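Local coordinates for protein glucosamine 6-phosphate N-acetyltransferase (Arabidopsis thaliana, PDB 3T90) that transfers an acetyl group from acetyl-CoA to D-glucosamine 6-phosphate, a step in making UDP-N-acetylglucosamine for protein and lipid glycosylation, at residues E3-R8 against K63-G68; V70-K75 against C80-H85. One frame throughout, in Å; residues are numbered along the deposited sequence.

In the fold
Both contacts use strand 63-74, the third of five in the sheet of this GNAT fold, and their centres lie about 25 Å apart on opposite sides of the chain's centre. Interaction 1 spans from strand 5-9 across strand 51-58 to the start of strand 63-74; interaction 2 is the direct antiparallel pairing of the far end of strand 63-74 with strand 82-91. Each contact lies near a different probable ligand site. At interaction 1 the side chains of Phe5 and Lys98, a probable acetyl-CoA residue, are about 4 Å apart at their nearest atoms. Interaction 2 contains Lys75, a probable substrate residue whose side chain is about 3 Å, nearest atoms, from that of Tyr118, another such residue, and it meets the second subunit.

Interaction 1 (E3-R8 against K63-G68); sequences ETFKIR and KIAATG
Phe5 turns the edge of its ring to the methyl of Ala65, and this is the enclosed, apolar part of a sparse contact. CE1 of Phe5 lies 4.0 Å from CB of Ala65, with CD1 of Phe5 only a little farther off; the methyl lies at the ring's edge, near its plane. The two strands do not pair: strand 51-58 runs between them, and the CA atoms of Phe5 and Ala65 are 8.1 Å apart. With CG beside the backbone N and anti to the carbonyl carbon (chi1 -60°), the Phe5 ring swings toward Ala65. Leu100 of helix 100-114 touches both Phe5 and Ala65, and Phe95 packs against both as well, meeting the Phe5 ring edge-to-face. Ala65 and Ala66 both face Ile56, forming a classic beta bulge in strand 63-74.

The other part is more open and polar on one side. Arg8 sends out a chain extended from CG to NE, crossing Ile64 at about a right angle, and its NH2 comes to 3.8 Å from CD1 of Ile64. The methyl meets the guanidinium obliquely. Ile64 is buried against Leu22 of helix 19-23, while Arg8 is partly exposed, and its NH2 has its salt bridges with Asp14 and Glu57.

No hydrogen bond joins the two segments, which bury just 102 Å² between them. The chemistry is therefore that of side chains meeting over a middle strand: one apolar touch at Phe5, and at Arg8 a charged group whose placement probably owes more to its two carboxylates than to the isoleucine methyl.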
ATOM      1  N   GLU A   3       0.105 -30.142  17.761  1.00 31.08           N
ATOM      2  CA  GLU A   3       0.550 -28.820  17.226  1.00 30.99           C
ATOM      3  C   GLU A   3       0.212 -27.649  18.138  1.00 29.33           C
ATOM      4  O   GLU A   3      -0.898 -27.561  18.652  1.00 31.06           O
ATOM      5  CB  GLU A   3      -0.070 -28.625  15.859  1.00 29.77           C
ATOM      6  CG  GLU A   3       0.451 -29.669  14.904  1.00 35.53           C
ATOM      7  CD  GLU A   3      -0.473 -29.928  13.734  1.00 41.95           C
ATOM      8  OE1 GLU A   3      -1.602 -29.364  13.705  1.00 45.21           O
ATOM      9  OE2 GLU A   3      -0.041 -30.699  12.848  1.00 45.99           O
ATOM     10  N   THR A   4       1.163 -26.717  18.258  1.00 26.74           N
ATOM     11  CA  THR A   4       1.135 -25.564  19.121  1.00 27.44           C
ATOM     12  C   THR A   4       1.674 -24.397  18.290  1.00 24.00           C
ATOM     13  O   THR A   4       2.595 -24.609  17.526  1.00 23.30           O
ATOM     14  CB  THR A   4       2.068 -25.813  20.314  1.00 27.96           C
ATOM     15  OG1 THR A   4       1.713 -27.093  20.862  1.00 36.10           O
ATOM     16  CG2 THR A   4       1.895 -24.744  21.399  1.00 31.92           C
ATOM     17  N   PHE A   5       1.080 -23.223  18.470  1.00 21.88           N
ATOM     18  CA  PHE A   5       1.329 -22.045  17.587  1.00 21.40           C
ATOM     19  C   PHE A   5       1.762 -20.851  18.407  1.00 22.81           C
ATOM     20  O   PHE A   5       1.138 -20.502  19.439  1.00 26.00           O
ATOM     21  CB  PHE A   5       0.068 -21.734  16.745  1.00 20.62           C
ATOM     22  CG  PHE A   5      -0.326 -22.880  15.860  1.00 16.72           C
ATOM     23  CD1 PHE A   5       0.321 -23.119  14.632  1.00 16.05           C
ATOM     24  CD2 PHE A   5      -1.347 -23.816  16.246  1.00 20.89           C
ATOM     25  CE1 PHE A   5       0.022 -24.180  13.814  1.00 18.96           C
ATOM     26  CE2 PHE A   5      -1.645 -24.902  15.429  1.00 21.09           C
ATOM     27  CZ  PHE A   5      -0.997 -25.101  14.191  1.00 22.09           C
ATOM     28  N   LYS A   6       2.844 -20.212  17.968  1.00 19.94           N
ATOM     29  CA  LYS A   6       3.345 -19.006  18.611  1.00 19.31           C
ATOM     30  C   LYS A   6       3.325 -17.831  17.621  1.00 17.90           C
ATOM     31  O   LYS A   6       3.989 -17.904  16.540  1.00 15.60           O
ATOM     32  CB  LYS A   6       4.728 -19.218  19.242  1.00 20.79           C
ATOM     33  CG  LYS A   6       4.728 -20.050  20.597  1.00 29.67           C
ATOM     34  CD  LYS A   6       6.178 -20.180  21.216  1.00 37.61           C
ATOM     35  CE  LYS A   6       6.629 -18.949  22.124  1.00 40.25           C
ATOM     36  NZ  LYS A   6       8.141 -18.840  22.451  1.00 38.59           N
ATOM     37  N   ILE A   7       2.600 -16.774  17.989  1.00 15.95           N
ATOM     38  CA  ILE A   7       2.528 -15.579  17.145  1.00 15.54           C
ATOM     39  C   ILE A   7       3.586 -14.552  17.576  1.00 15.67           C
ATOM     40  O   ILE A   7       3.795 -14.332  18.778  1.00 17.36           O
ATOM     41  CB  ILE A   7       1.090 -14.962  17.071  1.00 18.06           C
ATOM     42  CG1 ILE A   7       1.039 -13.854  16.052  1.00 16.15           C
ATOM     43  CG2 ILE A   7       0.645 -14.423  18.419  1.00 19.22           C
ATOM     44  CD1 ILE A   7      -0.389 -13.504  15.656  1.00 16.19           C
ATOM     45  N   ARG A   8       4.278 -13.932  16.613  1.00 12.73           N
ATOM     46  CA  ARG A   8       5.389 -12.986  16.890  1.00 12.40           C
ATOM     47  C   ARG A   8       5.768 -12.220  15.591  1.00 12.98           C
ATOM     48  O   ARG A   8       5.062 -12.330  14.576  1.00 13.04           O
ATOM     49  CB  ARG A   8       6.628 -13.797  17.383  1.00 12.86           C
ATOM     50  CG  ARG A   8       7.047 -14.918  16.401  1.00 14.36           C
ATOM     51  CD  ARG A   8       8.399 -15.586  16.909  1.00 12.03           C
ATOM     52  NE  ARG A   8       8.721 -16.728  16.126  1.00 11.67           N
ATOM     53  CZ  ARG A   8       9.447 -16.600  14.995  1.00 11.78           C
ATOM     54  NH1 ARG A   8       9.740 -15.370  14.508  1.00 11.41           N
ATOM     55  NH2 ARG A   8       9.767 -17.712  14.335  1.00 12.51           N
ATOM     56  N   LYS A  63       8.475 -24.715  11.925  1.00 17.59           N
ATOM     57  CA  LYS A  63       8.328 -24.027  10.628  1.00 15.94           C
ATOM     58  C   LYS A  63       7.281 -22.928  10.799  1.00 13.68           C
ATOM     59  O   LYS A  63       6.387 -22.984  11.668  1.00 13.63           O
ATOM     60  CB  LYS A  63       7.883 -24.985   9.526  1.00 17.21           C
ATOM     61  CG  LYS A  63       8.874 -26.142   9.180  1.00 25.11           C
ATOM     62  CD  LYS A  63      10.126 -25.651   8.479  1.00 31.96           C
ATOM     63  CE  LYS A  63      11.308 -26.661   8.632  1.00 37.73           C
ATOM     64  NZ  LYS A  63      12.587 -25.973   8.237  1.00 38.70           N
ATOM     65  N   ILE A  64       7.374 -21.940   9.933  1.00 11.42           N
ATOM     66  CA  ILE A  64       6.360 -20.896   9.916  1.00 11.21           C
ATOM     67  C   ILE A  64       5.075 -21.461   9.275  1.00 10.76           C
ATOM     68  O   ILE A  64       5.088 -22.010   8.158  1.00 12.56           O
ATOM     69  CB  ILE A  64       6.866 -19.689   9.099  1.00  9.80           C
ATOM     70  CG1 ILE A  64       8.243 -19.213   9.621  1.00 11.32           C
ATOM     71  CG2 ILE A  64       5.806 -18.534   9.076  1.00  8.95           C
ATOM     72  CD1 ILE A  64       8.255 -18.854  11.087  1.00 12.53           C
ATOM     73  N   ALA A  65       3.998 -21.317   9.998  1.00 10.35           N
ATOM     74  CA  ALA A  65       2.684 -21.790   9.592  1.00 11.22           C
ATOM     75  C   ALA A  65       1.766 -20.732   8.942  1.00 10.21           C
ATOM     76  O   ALA A  65       0.861 -21.034   8.218  1.00 11.00           O
ATOM     77  CB  ALA A  65       1.960 -22.350  10.867  1.00 11.87           C
ATOM     78  N   ALA A  66       1.973 -19.485   9.293  1.00  9.98           N
ATOM     79  CA  ALA A  66       1.197 -18.377   8.712  1.00  8.34           C
ATOM     80  C   ALA A  66       1.975 -17.099   8.805  1.00  7.62           C
ATOM     81  O   ALA A  66       2.920 -16.963   9.605  1.00  8.98           O
ATOM     82  CB  ALA A  66      -0.164 -18.227   9.503  1.00  8.63           C
ATOM     83  N   THR A  67       1.661 -16.140   7.941  1.00  8.52           N
ATOM     84  CA  THR A  67       2.349 -14.865   7.889  1.00  7.72           C
ATOM     85  C   THR A  67       1.431 -13.793   7.288  1.00  7.45           C
ATOM     86  O   THR A  67       0.467 -14.100   6.572  1.00  8.37           O
ATOM     87  CB  THR A  67       3.653 -14.954   7.091  1.00  8.28           C
ATOM     88  OG1 THR A  67       4.379 -13.711   7.239  1.00  8.05           O
ATOM     89  CG2 THR A  67       3.460 -15.262   5.608  1.00  8.92           C
ATOM     90  N   GLY A  68       1.782 -12.532   7.594  1.00  8.23           N
ATOM     91  CA  GLY A  68       1.099 -11.391   6.967  1.00  8.78           C
ATOM     92  C   GLY A  68       1.897 -10.188   7.352  1.00  8.25           C
ATOM     93  O   GLY A  68       2.568 -10.127   8.375  1.00  9.62           O
TER

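Interaction 2 (V70-K75 against C80-H85)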
ATOM      1  N   VAL A  70       2.230  -5.632   7.300  1.00  7.93           N
ATOM      2  CA  VAL A  70       1.544  -4.326   7.050  1.00  7.91           C
ATOM      3  C   VAL A  70       2.535  -3.194   6.875  1.00  8.98           C
ATOM      4  O   VAL A  70       3.528  -3.123   7.590  1.00  9.03           O
ATOM      5  CB  VAL A  70       0.505  -4.071   8.231  1.00  6.86           C
ATOM      6  CG1 VAL A  70       1.215  -3.822   9.606  1.00 11.53           C
ATOM      7  CG2 VAL A  70      -0.399  -2.874   7.831  1.00  7.68           C
ATOM      8  N   MET A  71       2.269  -2.333   5.913  1.00  6.34           N
ATOM      9  CA  MET A  71       3.071  -1.179   5.637  1.00  7.66           C
ATOM     10  C   MET A  71       2.219   0.036   5.868  1.00  8.03           C
ATOM     11  O   MET A  71       1.097   0.125   5.267  1.00  8.54           O
ATOM     12  CB  MET A  71       3.604  -1.228   4.214  1.00  8.87           C
ATOM     13  CG  MET A  71       4.501  -0.040   4.049  1.00  8.93           C
ATOM     14  SD  MET A  71       5.368  -0.135   2.461  1.00 20.02           S
ATOM     15  CE  MET A  71       4.229   0.251   1.502  1.00 14.84           C
ATOM     16  N   ILE A  72       2.708   0.950   6.726  1.00  6.94           N
ATOM     17  CA  ILE A  72       1.950   2.146   7.073  1.00  9.28           C
ATOM     18  C   ILE A  72       2.360   3.258   6.140  1.00  8.48           C
ATOM     19  O   ILE A  72       3.564   3.591   5.941  1.00 10.27           O
ATOM     20  CB  ILE A  72       2.137   2.497   8.576  1.00  8.46           C
ATOM     21  CG1 ILE A  72       1.469   1.410   9.409  1.00 13.06           C
ATOM     22  CG2 ILE A  72       1.370   3.774   8.938  1.00 11.78           C
ATOM     23  CD1 ILE A  72       1.652   1.612  10.998  1.00 15.52           C
ATOM     24  N   GLU A  73       1.328   3.836   5.518  1.00  7.48           N
ATOM     25  CA  GLU A  73       1.471   4.935   4.525  1.00  7.04           C
ATOM     26  C   GLU A  73       1.071   6.250   5.201  1.00  7.76           C
ATOM     27  O   GLU A  73      -0.085   6.355   5.631  1.00  9.08           O
ATOM     28  CB  GLU A  73       0.509   4.687   3.397  1.00  6.91           C
ATOM     29  CG  GLU A  73       0.640   5.833   2.305  1.00  7.31           C
ATOM     30  CD  GLU A  73      -0.575   5.884   1.436  1.00  8.48           C
ATOM     31  OE1 GLU A  73      -0.788   6.866   0.692  1.00 10.16           O
ATOM     32  OE2 GLU A  73      -1.448   4.994   1.455  1.00 10.13           O
ATOM     33  N   LYS A  74       1.973   7.208   5.236  1.00  6.27           N
ATOM     34  CA  LYS A  74       1.598   8.560   5.694  1.00  7.03           C
ATOM     35  C   LYS A  74       0.995   9.345   4.566  1.00  9.11           C
ATOM     36  O   LYS A  74       1.525   9.357   3.457  1.00  9.00           O
ATOM     37  CB  LYS A  74       2.827   9.261   6.184  1.00  9.47           C
ATOM     38  CG  LYS A  74       3.406   8.581   7.471  1.00 10.61           C
ATOM     39  CD  LYS A  74       4.636   9.299   7.972  1.00 16.35           C
ATOM     40  CE  LYS A  74       5.144   8.507   9.176  1.00 20.46           C
ATOM     41  NZ  LYS A  74       6.129   7.449   8.700  1.00 28.66           N
ATOM     42  N   LYS A  75      -0.102  10.057   4.858  1.00  7.78           N
ATOM     43  CA  LYS A  75      -0.838  10.847   3.857  1.00  8.26           C
ATOM     44  C   LYS A  75      -0.981  12.277   4.273  1.00  8.35           C
ATOM     45  O   LYS A  75      -0.619  12.604   5.455  1.00  8.03           O
ATOM     46  CB  LYS A  75      -2.251  10.255   3.702  1.00 10.72           C
ATOM     47  CG  LYS A  75      -2.264   8.817   3.175  1.00  8.56           C
ATOM     48  CD  LYS A  75      -3.713   8.422   2.986  1.00  8.87           C
ATOM     49  CE  LYS A  75      -3.951   7.057   2.335  1.00  9.02           C
ATOM     50  NZ  LYS A  75      -3.561   7.070   0.868  1.00  8.87           N
ATOM     51  N   CYS A  80      -3.518  14.740   7.934  1.00 10.41           N
ATOM     52  CA  CYS A  80      -2.144  14.115   7.880  1.00  9.83           C
ATOM     53  C   CYS A  80      -2.196  12.731   8.600  1.00 10.11           C
ATOM     54  O   CYS A  80      -1.400  12.407   9.517  1.00 12.61           O
ATOM     55  CB  CYS A  80      -1.032  15.027   8.409  1.00  9.07           C
ATOM     56  SG  CYS A  80      -0.842  16.466   7.291  1.00 13.45           S
ATOM     57  N   GLY A  81      -3.150  11.920   8.125  1.00 10.48           N
ATOM     58  CA  GLY A  81      -3.365  10.591   8.686  1.00  9.82           C
ATOM     59  C   GLY A  81      -2.431   9.530   8.150  1.00  9.50           C
ATOM     60  O   GLY A  81      -1.576   9.789   7.330  1.00 10.91           O
ATOM     61  N   LYS A  82      -2.693   8.318   8.641  1.00  8.23           N
ATOM     62  CA  LYS A  82      -1.884   7.127   8.325  1.00 10.41           C
ATOM     63  C   LYS A  82      -2.783   5.992   8.027  1.00  8.31           C
ATOM     64  O   LYS A  82      -3.792   5.765   8.737  1.00  8.66           O
ATOM     65  CB  LYS A  82      -0.953   6.744   9.509  1.00 12.32           C
ATOM     66  CG  LYS A  82       0.134   7.714   9.722  1.00 20.02           C
ATOM     67  CD  LYS A  82       1.126   7.103  10.680  1.00 23.26           C
ATOM     68  CE  LYS A  82       0.567   6.860  12.020  1.00 22.42           C
ATOM     69  NZ  LYS A  82       1.757   7.027  13.043  1.00 23.07           N
ATOM     70  N   ALA A  83      -2.517   5.287   6.919  1.00  7.99           N
ATOM     71  CA  ALA A  83      -3.284   4.102   6.551  1.00  7.25           C
ATOM     72  C   ALA A  83      -2.405   2.884   6.554  1.00  7.12           C
ATOM     73  O   ALA A  83      -1.313   2.912   5.911  1.00  8.69           O
ATOM     74  CB  ALA A  83      -3.887   4.285   5.120  1.00  8.10           C
ATOM     75  N   GLY A  84      -2.932   1.773   7.045  1.00  7.90           N
ATOM     76  CA  GLY A  84      -2.180   0.491   7.029  1.00  8.14           C
ATOM     77  C   GLY A  84      -2.559  -0.294   5.794  1.00  9.09           C
ATOM     78  O   GLY A  84      -3.735  -0.439   5.491  1.00 10.52           O
ATOM     79  N   HIS A  85      -1.566  -0.791   5.067  1.00  6.95           N
ATOM     80  CA  HIS A  85      -1.783  -1.674   3.887  1.00  6.31           C
ATOM     81  C   HIS A  85      -1.365  -3.092   4.272  1.00  6.46           C
ATOM     82  O   HIS A  85      -0.141  -3.357   4.418  1.00  7.16           O
ATOM     83  CB  HIS A  85      -0.879  -1.192   2.744  1.00  7.06           C
ATOM     84  CG  HIS A  85      -1.182   0.204   2.279  1.00  6.43           C
ATOM     85  ND1 HIS A  85      -2.061   0.418   1.236  1.00 12.37           N
ATOM     86  CD2 HIS A  85      -0.877   1.411   2.777  1.00  9.36           C
ATOM     87  CE1 HIS A  85      -2.203   1.732   1.048  1.00 11.89           C
ATOM     88  NE2 HIS A  85      -1.495   2.369   1.967  1.00  9.77           N
TER
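A histidine-carboxylate hydrogen bond ties His85 to Glu73 across the two strands: NE2 of His85 gives its hydrogen to OE2 of Glu73 at 2.7 Å. The oxygen is met on its anti side, 18° out of the carboxylate plane, yet lies nearly in the plane of the imidazole. Carboxylate and ring planes are 34° apart. With CG anti to the backbone N (chi1 -179°) and the chain extended beyond it, Glu73 carries its carboxylate out to NE2. CB of Glu73 is itself 3.4 Å from NE2 of His85. The carboxylate has another partner on its own segment: NZ of Lys75 forms a salt bridge with OE1 of Glu73 at 2.8 Å, on the syn side. With an alanine here in place of Glu73, the His85 ring would probably lose a bond that fixes its rotation, and NZ of Lys75 one of its carboxylates.

The backbones form an antiparallel ladder, hydrogen-bonded at Met71-His85 and Glu73-Ala83. The bond from Glu73 N to Ala83 O, 2.8 Å long, is almost straight, and Lys75 N to Gly81 O carries the pairing past the strand ends. On the face holding Ile72 and Lys74, CG2 of Ile72 packs 3.8 Å from CD of Lys82. Lys74 and Lys82 lie alongside each other, though NZ of Lys74 turns to a salt bridge with Asp50.

Lys75, by similarity a substrate residue, also bridges to Asp88 and Glu87 of the second subunit, whose His85 ring meets this one with the planes steeply inclined. Within the chain, strand 51-58 flanks the pair beside Val70, strand 119-124 flanks it beside Gly84, and helix 100-114 packs on Val70 and Ile72.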